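Local coordinates for glycosyl transferase (Staphylococcus aureus, PDB 5TZJ), which belongs to the family 2 glycosyl transferases, built on a Rossmann-like nucleotide-binding domain, and is modelled with uridine-diphosphate-N-acetylglucosamine bound in a pocket, at residues K2-V7 and K80-E85; E34-D39 and N76-Q81; G84-F89 and I156-L161; S113-I118 and K184-A189. One frame throughout, in Å; residues are numbered along the deposited sequence.

Contact 1 (K2-V7 and K80-E85); sequences KFSVIV and KQAEGE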
loop_
_atom_site.group_PDB
_atom_site.type_symbol
_atom_site.label_atom_id
_atom_site.label_comp_id
_atom_site.label_asym_id
_atom_site.label_seq_id
_atom_site.Cartn_x
_atom_site.Cartn_y
_atom_site.Cartn_z
ATOM N N LYS A 2 0.198 19.412 16.318
ATOM C CA LYS A 2 0.607 18.014 16.398
ATOM C C LYS A 2 0.341 17.286 15.089
ATOM O O LYS A 2 1.240 16.646 14.531
ATOM C CB LYS A 2 -0.108 17.311 17.546
ATOM C CG LYS A 2 0.527 15.929 17.882
ATOM C CD LYS A 2 1.982 16.055 18.290
ATOM C CE LYS A 2 2.290 15.112 19.455
ATOM N NZ LYS A 2 3.675 15.276 19.970
ATOM N N PHE A 3 -0.881 17.381 14.569
ATOM C CA PHE A 3 -1.273 16.550 13.432
ATOM C C PHE A 3 -1.785 17.391 12.274
ATOM O O PHE A 3 -2.380 18.467 12.455
ATOM C CB PHE A 3 -2.365 15.543 13.832
ATOM C CG PHE A 3 -1.928 14.541 14.880
ATOM C CD1 PHE A 3 -1.158 13.419 14.519
ATOM C CD2 PHE A 3 -2.311 14.694 16.212
ATOM C CE1 PHE A 3 -0.762 12.483 15.483
ATOM C CE2 PHE A 3 -1.932 13.768 17.187
ATOM C CZ PHE A 3 -1.155 12.671 16.839
ATOM N N SER A 4 -1.595 16.881 11.065
ATOM C CA SER A 4 -2.349 17.369 9.935
ATOM C C SER A 4 -3.090 16.165 9.391
ATOM O O SER A 4 -2.455 15.174 9.002
ATOM C CB SER A 4 -1.451 18.002 8.870
ATOM O OG SER A 4 -0.675 19.060 9.387
ATOM N N VAL A 5 -4.419 16.221 9.420
ATOM C CA VAL A 5 -5.238 15.154 8.849
ATOM C C VAL A 5 -5.479 15.475 7.377
ATOM O O VAL A 5 -6.116 16.491 7.053
ATOM C CB VAL A 5 -6.563 15.028 9.604
ATOM C CG1 VAL A 5 -7.376 13.882 9.011
ATOM C CG2 VAL A 5 -6.266 14.841 11.100
ATOM N N ILE A 6 -4.986 14.629 6.480
ATOM C CA ILE A 6 -5.026 14.946 5.049
ATOM C C ILE A 6 -6.113 14.103 4.384
ATOM O O ILE A 6 -6.077 12.868 4.443
ATOM C CB ILE A 6 -3.647 14.739 4.400
ATOM C CG1 ILE A 6 -2.702 15.870 4.854
ATOM C CG2 ILE A 6 -3.774 14.611 2.854
ATOM C CD1 ILE A 6 -1.251 15.691 4.466
ATOM N N VAL A 7 -7.044 14.771 3.705
ATOM C CA VAL A 7 -8.246 14.175 3.127
ATOM C C VAL A 7 -8.335 14.574 1.666
ATOM O O VAL A 7 -8.670 15.727 1.366
ATOM C CB VAL A 7 -9.519 14.650 3.856
ATOM C CG1 VAL A 7 -10.770 13.974 3.241
ATOM C CG2 VAL A 7 -9.400 14.388 5.357
ATOM N N LYS A 80 2.192 19.378 1.145
ATOM C CA LYS A 80 2.955 20.625 1.102
ATOM C C LYS A 80 2.352 21.697 2.013
ATOM O O LYS A 80 3.094 22.424 2.679
ATOM C CB LYS A 80 3.058 21.122 -0.339
ATOM C CG LYS A 80 4.231 20.495 -1.095
ATOM C CD LYS A 80 3.843 20.008 -2.490
ATOM C CE LYS A 80 4.997 19.224 -3.147
ATOM N NZ LYS A 80 4.555 18.208 -4.165
ATOM N N GLN A 81 1.013 21.808 2.061
ATOM C CA GLN A 81 0.347 22.799 2.917
ATOM C C GLN A 81 0.425 22.439 4.387
ATOM O O GLN A 81 0.292 23.317 5.242
ATOM C CB GLN A 81 -1.134 22.950 2.537
ATOM C CG GLN A 81 -1.402 23.507 1.128
ATOM C CD GLN A 81 -2.847 23.289 0.644
ATOM O OE1 GLN A 81 -3.625 22.577 1.271
ATOM N NE2 GLN A 81 -3.194 23.906 -0.491
ATOM N N ALA A 82 0.636 21.165 4.692
ATOM C CA ALA A 82 0.531 20.657 6.052
ATOM C C ALA A 82 1.591 21.251 6.969
ATOM O O ALA A 82 2.783 21.267 6.640
ATOM C CB ALA A 82 0.653 19.133 6.017
ATOM N N GLU A 83 1.150 21.684 8.151
ATOM C CA GLU A 83 2.020 22.239 9.169
ATOM C C GLU A 83 2.138 21.371 10.419
ATOM O O GLU A 83 2.913 21.720 11.312
ATOM C CB GLU A 83 1.525 23.637 9.556
ATOM C CG GLU A 83 1.846 24.694 8.520
ATOM C CD GLU A 83 1.424 26.097 8.956
ATOM O OE1 GLU A 83 0.220 26.425 8.818
ATOM O OE2 GLU A 83 2.299 26.855 9.445
ATOM N N GLY A 84 1.399 20.259 10.518
ATOM C CA GLY A 84 1.483 19.435 11.714
ATOM C C GLY A 84 2.810 18.703 11.823
ATOM O O GLY A 84 3.493 18.462 10.828
ATOM N N GLU A 85 3.202 18.363 13.067
ATOM C CA GLU A 85 4.450 17.612 13.249
ATOM C C GLU A 85 4.360 16.219 12.610
ATOM O O GLU A 85 5.373 15.678 12.148
ATOM C CB GLU A 85 4.809 17.506 14.731
ATOM C CG GLU A 85 6.254 17.048 14.982
ATOM C CD GLU A 85 6.671 17.070 16.453
ATOM O OE1 GLU A 85 5.840 16.748 17.335
ATOM O OE2 GLU A 85 7.847 17.411 16.723
#
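Ser4 OG accepts the backbone N-H of Gly84 at 2.6 Å, with an N-H...O angle of 143°, so the bond is short but noticeably bent. The hydroxyl is put there by its first torsion: OG lies opposite the carbonyl carbon and beside the backbone N (chi1 -57°), directed at the turn that follows the helix. This buried OG also hydrogen-bonds Glu34 OE2, and that same carboxylate oxygen takes the N-H of Glu83. One acid of the adjacent strand thus ties the serine and the turn together.

At the outer end, Lys2 and Glu85 are only loosely paired. Lys2 NZ is 3.7 Å from Glu85 OE1, a long salt bridge, whereas the stronger partner of the lysine is Asp109. Bends at chi2 and chi3 turn the lysine chain back, carrying its end nearer to Glu85, although its CB points away from that segment.

Packing fills in the rest. The backbones come closest at Phe3 and Gly84, whose CA atoms are 4.3 Å apart, and Gly84 CA lies 3.2 Å from Ser4 OG. Ala82 CB, on the first residue to leave helical geometry, rests 3.7 Å from Ser4 CB. Further along the strand, Ile6 CD1 reaches the same methyl at 4.2 Å.

Strand 3-9 is central here, with strand 33-39 beside it and strand 86-89 on its other edge. Phe3 points away from the turn and packs on helix 100-111, while helix 72-81 and the turn after it lie on the face bearing Ser4 and Ile6.

Contact 2 (E34-D39 and N76-Q81); sequences EVVVVD and NVALKQ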
loop_
_atom_site.group_PDB
_atom_site.type_symbol
_atom_site.label_atom_id
_atom_site.label_comp_id
_atom_site.label_asym_id
_atom_site.label_seq_id
_atom_site.Cartn_x
_atom_site.Cartn_y
_atom_site.Cartn_z
ATOM N N GLU A 34 -5.038 20.121 12.392
ATOM C CA GLU A 34 -5.651 20.795 11.271
ATOM C C GLU A 34 -6.139 19.716 10.321
ATOM O O GLU A 34 -5.628 18.589 10.347
ATOM C CB GLU A 34 -4.658 21.719 10.554
ATOM C CG GLU A 34 -3.574 20.990 9.745
ATOM C CD GLU A 34 -2.620 21.960 9.074
ATOM O OE1 GLU A 34 -2.883 23.180 9.132
ATOM O OE2 GLU A 34 -1.602 21.526 8.498
ATOM N N VAL A 35 -7.153 20.051 9.523
ATOM C CA VAL A 35 -7.712 19.130 8.550
ATOM C C VAL A 35 -7.470 19.758 7.198
ATOM O O VAL A 35 -7.963 20.862 6.938
ATOM C CB VAL A 35 -9.213 18.879 8.785
ATOM C CG1 VAL A 35 -9.771 17.856 7.740
ATOM C CG2 VAL A 35 -9.463 18.440 10.187
ATOM N N VAL A 36 -6.694 19.086 6.355
ATOM C CA VAL A 36 -6.289 19.627 5.066
ATOM C C VAL A 36 -7.045 18.854 4.007
ATOM O O VAL A 36 -6.749 17.680 3.735
ATOM C CB VAL A 36 -4.777 19.541 4.835
ATOM C CG1 VAL A 36 -4.399 20.301 3.537
ATOM C CG2 VAL A 36 -4.023 20.053 6.067
ATOM N N VAL A 37 -8.028 19.517 3.428
ATOM C CA VAL A 37 -8.915 18.934 2.442
ATOM C C VAL A 37 -8.493 19.483 1.095
ATOM O O VAL A 37 -8.530 20.714 0.884
ATOM C CB VAL A 37 -10.391 19.270 2.745
ATOM C CG1 VAL A 37 -11.312 18.727 1.603
ATOM C CG2 VAL A 37 -10.798 18.701 4.110
ATOM N N VAL A 38 -8.109 18.585 0.182
ATOM C CA VAL A 38 -7.869 18.958 -1.198
ATOM C C VAL A 38 -8.875 18.231 -2.081
ATOM O O VAL A 38 -8.898 16.995 -2.147
ATOM C CB VAL A 38 -6.434 18.668 -1.640
ATOM C CG1 VAL A 38 -6.243 19.139 -3.125
ATOM C CG2 VAL A 38 -5.501 19.372 -0.718
ATOM N N ASP A 39 -9.699 19.003 -2.782
ATOM C CA ASP A 39 -10.786 18.442 -3.562
ATOM C C ASP A 39 -10.325 18.274 -5.006
ATOM O O ASP A 39 -9.879 19.243 -5.647
ATOM C CB ASP A 39 -12.034 19.343 -3.497
ATOM C CG ASP A 39 -13.179 18.778 -4.310
ATOM O OD1 ASP A 39 -13.830 17.801 -3.831
ATOM O OD2 ASP A 39 -13.402 19.287 -5.434
ATOM N N ASN A 76 -0.521 15.042 -2.260
ATOM C CA ASN A 76 0.730 15.807 -2.412
ATOM C C ASN A 76 0.514 17.301 -2.185
ATOM O O ASN A 76 1.311 17.954 -1.499
ATOM C CB ASN A 76 1.305 15.589 -3.811
ATOM C CG ASN A 76 1.859 14.177 -3.993
ATOM O OD1 ASN A 76 2.127 13.492 -3.003
ATOM N ND2 ASN A 76 2.087 13.768 -5.237
ATOM N N VAL A 77 -0.543 17.869 -2.772
ATOM C CA VAL A 77 -0.850 19.284 -2.539
ATOM C C VAL A 77 -1.092 19.528 -1.065
ATOM O O VAL A 77 -0.574 20.499 -0.480
ATOM C CB VAL A 77 -2.074 19.698 -3.383
ATOM C CG1 VAL A 77 -2.501 21.157 -3.072
ATOM C CG2 VAL A 77 -1.820 19.418 -4.864
ATOM N N ALA A 78 -1.838 18.615 -0.421
ATOM C CA ALA A 78 -2.118 18.759 1.003
ATOM C C ALA A 78 -0.849 18.614 1.828
ATOM O O ALA A 78 -0.674 19.316 2.836
ATOM C CB ALA A 78 -3.136 17.707 1.462
ATOM N N LEU A 79 0.012 17.654 1.463
ATOM C CA LEU A 79 1.218 17.427 2.258
ATOM C C LEU A 79 2.099 18.677 2.283
ATOM O O LEU A 79 2.633 19.056 3.342
ATOM C CB LEU A 79 1.971 16.205 1.712
ATOM C CG LEU A 79 3.214 15.726 2.477
ATOM C CD1 LEU A 79 2.915 15.545 3.963
ATOM C CD2 LEU A 79 3.767 14.413 1.827
ATOM N N LYS A 80 2.192 19.378 1.145
ATOM C CA LYS A 80 2.955 20.625 1.102
ATOM C C LYS A 80 2.352 21.697 2.013
ATOM O O LYS A 80 3.094 22.424 2.679
ATOM C CB LYS A 80 3.058 21.122 -0.339
ATOM C CG LYS A 80 4.231 20.495 -1.095
ATOM C CD LYS A 80 3.843 20.008 -2.490
ATOM C CE LYS A 80 4.997 19.224 -3.147
ATOM N NZ LYS A 80 4.555 18.208 -4.165
ATOM N N GLN A 81 1.013 21.808 2.061
ATOM C CA GLN A 81 0.347 22.799 2.917
ATOM C C GLN A 81 0.425 22.439 4.387
ATOM O O GLN A 81 0.292 23.317 5.242
ATOM C CB GLN A 81 -1.134 22.950 2.537
ATOM C CG GLN A 81 -1.402 23.507 1.128
ATOM C CD GLN A 81 -2.847 23.289 0.644
ATOM O OE1 GLN A 81 -3.625 22.577 1.271
ATOM N NE2 GLN A 81 -3.194 23.906 -0.491
HETATM O O HOH W 1 -6.140 22.725 1.137
#
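Val36 lays its CG1 methyl across the end of Gln81 and against Ala78: CG1 is 3.3 Å from Gln81 OE1 and 3.6 Å from Ala78 CB. The methyl is placed by chi1 of -172°, which sets CG1 opposite the backbone N. Two residues on, Val38 approaches the same alanine with its other branch, CG2 lying 3.6 Å from Ala78 CB. The alanine methyl is therefore held between two valine branches from one face of the strand. Val38 CG2 also meets Val77 CG1, more loosely, at 4.2 Å.

The side chain of Gln81, extended beyond CG, reaches from the helix toward the strand. A water donates to Gln81 OE1 and also to Val37 O, the latter at 3.1 Å, and so bridges the helix end to a strand carbonyl; its distance to OE1 is unusually short and should be read with caution. On the other end of the amide, NE2 makes a weak hydrogen bond with Ser62 OG.

At the start of the strand segment, Glu34 makes no direct bond to the helix. Lys60 forms a salt bridge with Glu34 OE1 and a hydrogen bond with Gln81 O, linking the two segments through one ammonium group.

The segment axes approach to 8.0 Å, with N-to-C directions 147° apart, so strand and helix run roughly antiparallel. Strand 59-63, helix 72-81 and strand 86-89 form a beta-alpha-beta crossover that passes over strands 33-39 and 3-9. The resulting parallel order, 59-63, 33-39, 3-9, 86-89, is the 3-2-1-4 pattern of a Rossmann-like fold.

Contact 3 (G84-F89 and I156-L161); sequences GEFVLF and IYRTAL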
loop_
_atom_site.group_PDB
_atom_site.type_symbol
_atom_site.label_atom_id
_atom_site.label_comp_id
_atom_site.label_asym_id
_atom_site.label_seq_id
_atom_site.Cartn_x
_atom_site.Cartn_y
_atom_site.Cartn_z
ATOM N N GLY A 84 1.399 20.259 10.518
ATOM C CA GLY A 84 1.483 19.435 11.714
ATOM C C GLY A 84 2.810 18.703 11.823
ATOM O O GLY A 84 3.493 18.462 10.828
ATOM N N GLU A 85 3.202 18.363 13.067
ATOM C CA GLU A 85 4.450 17.612 13.249
ATOM C C GLU A 85 4.360 16.219 12.610
ATOM O O GLU A 85 5.373 15.678 12.148
ATOM C CB GLU A 85 4.809 17.506 14.731
ATOM C CG GLU A 85 6.254 17.048 14.982
ATOM C CD GLU A 85 6.671 17.070 16.453
ATOM O OE1 GLU A 85 5.840 16.748 17.335
ATOM O OE2 GLU A 85 7.847 17.411 16.723
ATOM N N PHE A 86 3.150 15.660 12.556
ATOM C CA PHE A 86 2.831 14.369 11.972
ATOM C C PHE A 86 1.673 14.529 11.001
ATOM O O PHE A 86 0.827 15.406 11.195
ATOM C CB PHE A 86 2.450 13.399 13.086
ATOM C CG PHE A 86 3.627 12.962 13.907
ATOM C CD1 PHE A 86 4.020 13.677 15.023
ATOM C CD2 PHE A 86 4.362 11.860 13.527
ATOM C CE1 PHE A 86 5.120 13.286 15.747
ATOM C CE2 PHE A 86 5.459 11.465 14.244
ATOM C CZ PHE A 86 5.837 12.178 15.356
ATOM N N VAL A 87 1.602 13.659 9.979
ATOM C CA VAL A 87 0.413 13.618 9.144
ATOM C C VAL A 87 -0.323 12.296 9.313
ATOM O O VAL A 87 0.266 11.228 9.560
ATOM C CB VAL A 87 0.693 13.882 7.651
ATOM C CG1 VAL A 87 1.312 15.283 7.457
ATOM C CG2 VAL A 87 1.573 12.816 7.043
ATOM N N LEU A 88 -1.645 12.380 9.154
ATOM C CA LEU A 88 -2.515 11.213 9.063
ATOM C C LEU A 88 -3.349 11.360 7.807
ATOM O O LEU A 88 -4.042 12.368 7.645
ATOM C CB LEU A 88 -3.434 11.097 10.273
ATOM C CG LEU A 88 -4.567 10.072 10.171
ATOM C CD1 LEU A 88 -4.059 8.630 10.018
ATOM C CD2 LEU A 88 -5.475 10.223 11.442
ATOM N N PHE A 89 -3.285 10.365 6.929
ATOM C CA PHE A 89 -4.099 10.343 5.724
ATOM C C PHE A 89 -5.389 9.571 5.985
ATOM O O PHE A 89 -5.358 8.411 6.401
ATOM C CB PHE A 89 -3.340 9.701 4.554
ATOM C CG PHE A 89 -2.084 10.423 4.176
ATOM C CD1 PHE A 89 -2.127 11.533 3.283
ATOM C CD2 PHE A 89 -0.879 10.069 4.741
ATOM C CE1 PHE A 89 -0.957 12.206 2.941
ATOM C CE2 PHE A 89 0.298 10.734 4.396
ATOM C CZ PHE A 89 0.257 11.807 3.497
ATOM N N ILE A 156 0.024 7.120 10.402
ATOM C CA ILE A 156 0.588 8.375 10.858
ATOM C C ILE A 156 2.065 8.402 10.502
ATOM O O ILE A 156 2.824 7.454 10.825
ATOM C CB ILE A 156 0.356 8.546 12.370
ATOM C CG1 ILE A 156 -1.155 8.620 12.624
ATOM C CG2 ILE A 156 1.070 9.808 12.927
ATOM C CD1 ILE A 156 -1.510 8.807 14.104
ATOM N N TYR A 157 2.489 9.504 9.859
ATOM C CA TYR A 157 3.869 9.667 9.410
ATOM C C TYR A 157 4.434 10.971 9.943
ATOM O O TYR A 157 3.753 11.999 9.916
ATOM C CB TYR A 157 3.988 9.701 7.923
ATOM C CG TYR A 157 3.323 8.570 7.169
ATOM C CD1 TYR A 157 4.109 7.588 6.565
ATOM C CD2 TYR A 157 1.928 8.485 7.031
ATOM C CE1 TYR A 157 3.539 6.560 5.849
ATOM C CE2 TYR A 157 1.339 7.437 6.301
ATOM C CZ TYR A 157 2.160 6.494 5.701
ATOM O OH TYR A 157 1.646 5.448 4.961
ATOM N N ARG A 158 5.698 10.943 10.391
ATOM C CA ARG A 158 6.328 12.188 10.809
ATOM C C ARG A 158 6.503 13.070 9.583
ATOM O O ARG A 158 7.030 12.612 8.563
ATOM C CB ARG A 158 7.677 11.936 11.472
ATOM C CG ARG A 158 8.335 13.225 12.036
ATOM C CD ARG A 158 9.712 12.879 12.598
ATOM N NE ARG A 158 9.601 11.953 13.723
ATOM C CZ ARG A 158 9.395 12.342 14.991
ATOM N NH1 ARG A 158 9.267 13.635 15.279
ATOM N NH2 ARG A 158 9.302 11.437 15.968
ATOM N N THR A 159 6.057 14.331 9.679
ATOM C CA THR A 159 6.045 15.186 8.493
ATOM C C THR A 159 7.460 15.405 7.947
ATOM O O THR A 159 7.682 15.341 6.729
ATOM C CB THR A 159 5.344 16.516 8.823
ATOM O OG1 THR A 159 4.037 16.235 9.352
ATOM C CG2 THR A 159 5.221 17.415 7.569
ATOM N N ALA A 160 8.439 15.621 8.831
ATOM C CA ALA A 160 9.823 15.780 8.377
ATOM C C ALA A 160 10.381 14.507 7.743
ATOM O O ALA A 160 11.291 14.585 6.901
ATOM C CB ALA A 160 10.718 16.212 9.537
ATOM N N LEU A 161 9.891 13.325 8.140
ATOM C CA LEU A 161 10.384 12.118 7.474
ATOM C C LEU A 161 10.026 12.149 6.007
ATOM O O LEU A 161 10.852 11.828 5.144
ATOM C CB LEU A 161 9.822 10.851 8.119
ATOM C CG LEU A 161 10.073 9.585 7.290
ATOM C CD1 LEU A 161 11.481 9.014 7.551
ATOM C CD2 LEU A 161 9.010 8.585 7.612
HETATM O O HOH W 2 7.928 16.599 11.463
#
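Val87 and Tyr157 form the hydrogen-bonded pair of an antiparallel strand junction, Val87 N to Tyr157 O at 2.7 Å and Tyr157 N to Val87 O at 2.8 Å, flanked by the non-hydrogen-bonded pairs Phe86-Arg158 and Leu88-Ile156. Beyond them Thr159 N donates to Glu85 O at 2.9 Å. Thr159 OG1 gives its proton to Gly84 O at 2.7 Å from above the carbonyl plane, 43° out of it.

Strand 156-158 thus adds an antiparallel member beside strand 86-89, which itself runs parallel to strand 3-9, as in the mixed sheet of GT-A-type glycosyl transferases, and turns straight into helix 159-164 with Arg158 at the N-cap position. A water that donates to Glu85 O and accepts from Ala160 N bridges the first turn of the helix to the residue just before strand 86-89.

On one sheet face Phe86 CZ sits over the centre of the Arg158 guanidinium, 3.6 Å from Arg158 CZ. The planes are 58° apart, so the groups do not lie flat together. The bend at chi3 (-63°) brings the guanidinium up to the CZ end of the ring, while NE pairs with Asp114. Opposite, the Tyr157 and Phe89 rings meet obliquely, Tyr157 CE2 lying 3.8 Å from Phe89 CD2. Beside Phe86, Ile156 CG1 packs against Leu88 CD1 at 3.9 Å.

Contact 4 (S113-I118 and K184-A189); sequences SDVLLI and KAYLNA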
loop_
_atom_site.group_PDB
_atom_site.type_symbol
_atom_site.label_atom_id
_atom_site.label_comp_id
_atom_site.label_asym_id
_atom_site.label_seq_id
_atom_site.Cartn_x
_atom_site.Cartn_y
_atom_site.Cartn_z
ATOM N N SER A 113 8.032 7.495 17.529
ATOM C CA SER A 113 7.827 6.833 16.243
ATOM C C SER A 113 8.033 7.805 15.083
ATOM O O SER A 113 7.707 8.989 15.169
ATOM C CB SER A 113 6.410 6.243 16.175
ATOM O OG SER A 113 6.030 5.637 17.409
ATOM N N ASP A 114 8.564 7.288 13.973
ATOM C CA ASP A 114 8.556 8.022 12.710
ATOM C C ASP A 114 7.390 7.655 11.834
ATOM O O ASP A 114 6.939 8.492 11.037
ATOM C CB ASP A 114 9.847 7.779 11.929
ATOM C CG ASP A 114 11.047 8.276 12.691
ATOM O OD1 ASP A 114 10.885 9.292 13.425
ATOM O OD2 ASP A 114 12.116 7.637 12.585
ATOM N N VAL A 115 6.917 6.420 11.968
ATOM C CA VAL A 115 5.744 5.909 11.277
ATOM C C VAL A 115 4.944 5.146 12.315
ATOM O O VAL A 115 5.489 4.268 12.995
ATOM C CB VAL A 115 6.139 5.002 10.079
ATOM C CG1 VAL A 115 4.941 4.286 9.468
ATOM C CG2 VAL A 115 6.896 5.806 9.039
ATOM N N LEU A 116 3.666 5.482 12.469
ATOM C CA LEU A 116 2.822 4.794 13.445
ATOM C C LEU A 116 1.677 4.132 12.693
ATOM O O LEU A 116 0.821 4.816 12.127
ATOM C CB LEU A 116 2.294 5.749 14.520
ATOM C CG LEU A 116 1.333 5.215 15.594
ATOM C CD1 LEU A 116 1.874 3.984 16.411
ATOM C CD2 LEU A 116 0.960 6.309 16.557
ATOM N N LEU A 117 1.666 2.809 12.695
ATOM C CA LEU A 117 0.537 2.060 12.170
ATOM C C LEU A 117 -0.555 2.085 13.219
ATOM O O LEU A 117 -0.269 1.937 14.408
ATOM C CB LEU A 117 0.940 0.604 11.859
ATOM C CG LEU A 117 1.707 0.389 10.547
ATOM C CD1 LEU A 117 3.163 0.806 10.659
ATOM C CD2 LEU A 117 1.587 -1.046 10.021
ATOM N N ILE A 118 -1.808 2.253 12.785
ATOM C CA ILE A 118 -2.935 2.257 13.709
ATOM C C ILE A 118 -3.955 1.229 13.248
ATOM O O ILE A 118 -4.212 1.087 12.046
ATOM C CB ILE A 118 -3.563 3.650 13.838
ATOM C CG1 ILE A 118 -3.981 4.184 12.453
ATOM C CG2 ILE A 118 -2.612 4.592 14.577
ATOM C CD1 ILE A 118 -4.718 5.527 12.567
ATOM N N LYS A 184 8.788 3.706 0.752
ATOM C CA LYS A 184 9.775 4.759 0.991
ATOM C C LYS A 184 9.753 5.212 2.450
ATOM O O LYS A 184 10.809 5.393 3.072
ATOM C CB LYS A 184 9.508 5.971 0.075
ATOM C CG LYS A 184 9.997 5.848 -1.385
ATOM C CD LYS A 184 9.557 7.080 -2.236
ATOM C CE LYS A 184 10.047 7.011 -3.705
ATOM N NZ LYS A 184 9.579 8.142 -4.592
ATOM N N ALA A 185 8.562 5.434 3.003
ATOM C CA ALA A 185 8.503 5.897 4.393
ATOM C C ALA A 185 9.038 4.816 5.327
ATOM O O ALA A 185 9.762 5.113 6.282
ATOM C CB ALA A 185 7.070 6.266 4.784
ATOM N N TYR A 186 8.708 3.549 5.050
ATOM C CA TYR A 186 9.266 2.466 5.867
ATOM C C TYR A 186 10.785 2.440 5.770
ATOM O O TYR A 186 11.493 2.323 6.788
ATOM C CB TYR A 186 8.707 1.118 5.420
ATOM C CG TYR A 186 7.275 0.766 5.810
ATOM C CD1 TYR A 186 6.650 1.352 6.877
ATOM C CD2 TYR A 186 6.576 -0.220 5.095
ATOM C CE1 TYR A 186 5.321 0.965 7.234
ATOM C CE2 TYR A 186 5.295 -0.634 5.443
ATOM C CZ TYR A 186 4.664 -0.029 6.517
ATOM O OH TYR A 186 3.380 -0.429 6.822
ATOM N N LEU A 187 11.312 2.512 4.544
ATOM C CA LEU A 187 12.753 2.385 4.336
ATOM C C LEU A 187 13.557 3.518 5.009
ATOM O O LEU A 187 14.718 3.319 5.380
ATOM C CB LEU A 187 13.042 2.322 2.835
ATOM C CG LEU A 187 12.720 1.001 2.088
ATOM C CD1 LEU A 187 12.749 1.189 0.569
ATOM C CD2 LEU A 187 13.652 -0.182 2.500
ATOM N N ASN A 188 12.978 4.707 5.161
ATOM C CA ASN A 188 13.697 5.849 5.707
ATOM C C ASN A 188 13.484 6.072 7.199
ATOM O O ASN A 188 14.204 6.882 7.792
ATOM C CB ASN A 188 13.286 7.137 4.963
ATOM C CG ASN A 188 13.924 7.222 3.600
ATOM O OD1 ASN A 188 15.115 7.540 3.477
ATOM N ND2 ASN A 188 13.156 6.906 2.568
ATOM N N ALA A 189 12.528 5.398 7.821
ATOM C CA ALA A 189 12.167 5.756 9.180
ATOM C C ALA A 189 13.173 5.149 10.142
ATOM O O ALA A 189 13.697 4.064 9.910
ATOM C CB ALA A 189 10.762 5.265 9.522
#
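Val115 and Leu117 meet the ring of Tyr186 at its edge. Val115 CG1 is 4.0 Å from Tyr186 CE1, and Leu117 CD1 is 4.1 Å from the same carbon. Leu117 CD2 comes to 3.7 Å from Tyr186 OH, whose hydrogen-bond partner is the carbonyl of Thr150. Although the CB of Tyr186 points away from the strand, the length of the side chain brings the phenol back to it. Just past the helix, Ala189 CB packs on the methylene of Asp114 (CB, 3.6 Å) and on Val115 CG2 (3.9 Å).

No hydrogen bond joins the two segments directly. Asp114 OD2 instead takes the backbone N-H groups of Asn190 and Arg191, just beyond the helix. Within the helix, Lys184 O accepts both Asn188 N and Asn188 ND2, from opposite faces of its carbonyl plane; the side-chain bond is 2.8 Å long.

The segment axes stay 10.0 Å apart at a signed crossing angle of -125°. Helix 177-188 leads through residues 189-191 to strand 192-195, which pairs in parallel with strand 115-122. Leu161 of helix 159-164 touches both Val115 and Ala185, while Leu116 faces helix 100-111.

Overall arrangement
Contact 1 closes the first large loop, from the N-terminal strand to the turn after helix 72-81. Contact 2 opens inside that loop at strand 33-39 and ends on the same helix, sharing Lys80 and Gln81 with contact 1, so it is largely nested. Contact 3 starts where contact 1 ends, sharing Gly84 and Glu85, and closes on 156-161. Contact 4 opens within that span at 113-118 but closes later, at 184-189, so contacts 3 and 4 cross; they touch through the neighbouring strands 156-158 and 115-122. Together the four run across one mixed sheet, tying its parallel N-terminal half to those two strands and to helices 72-81 and 177-188.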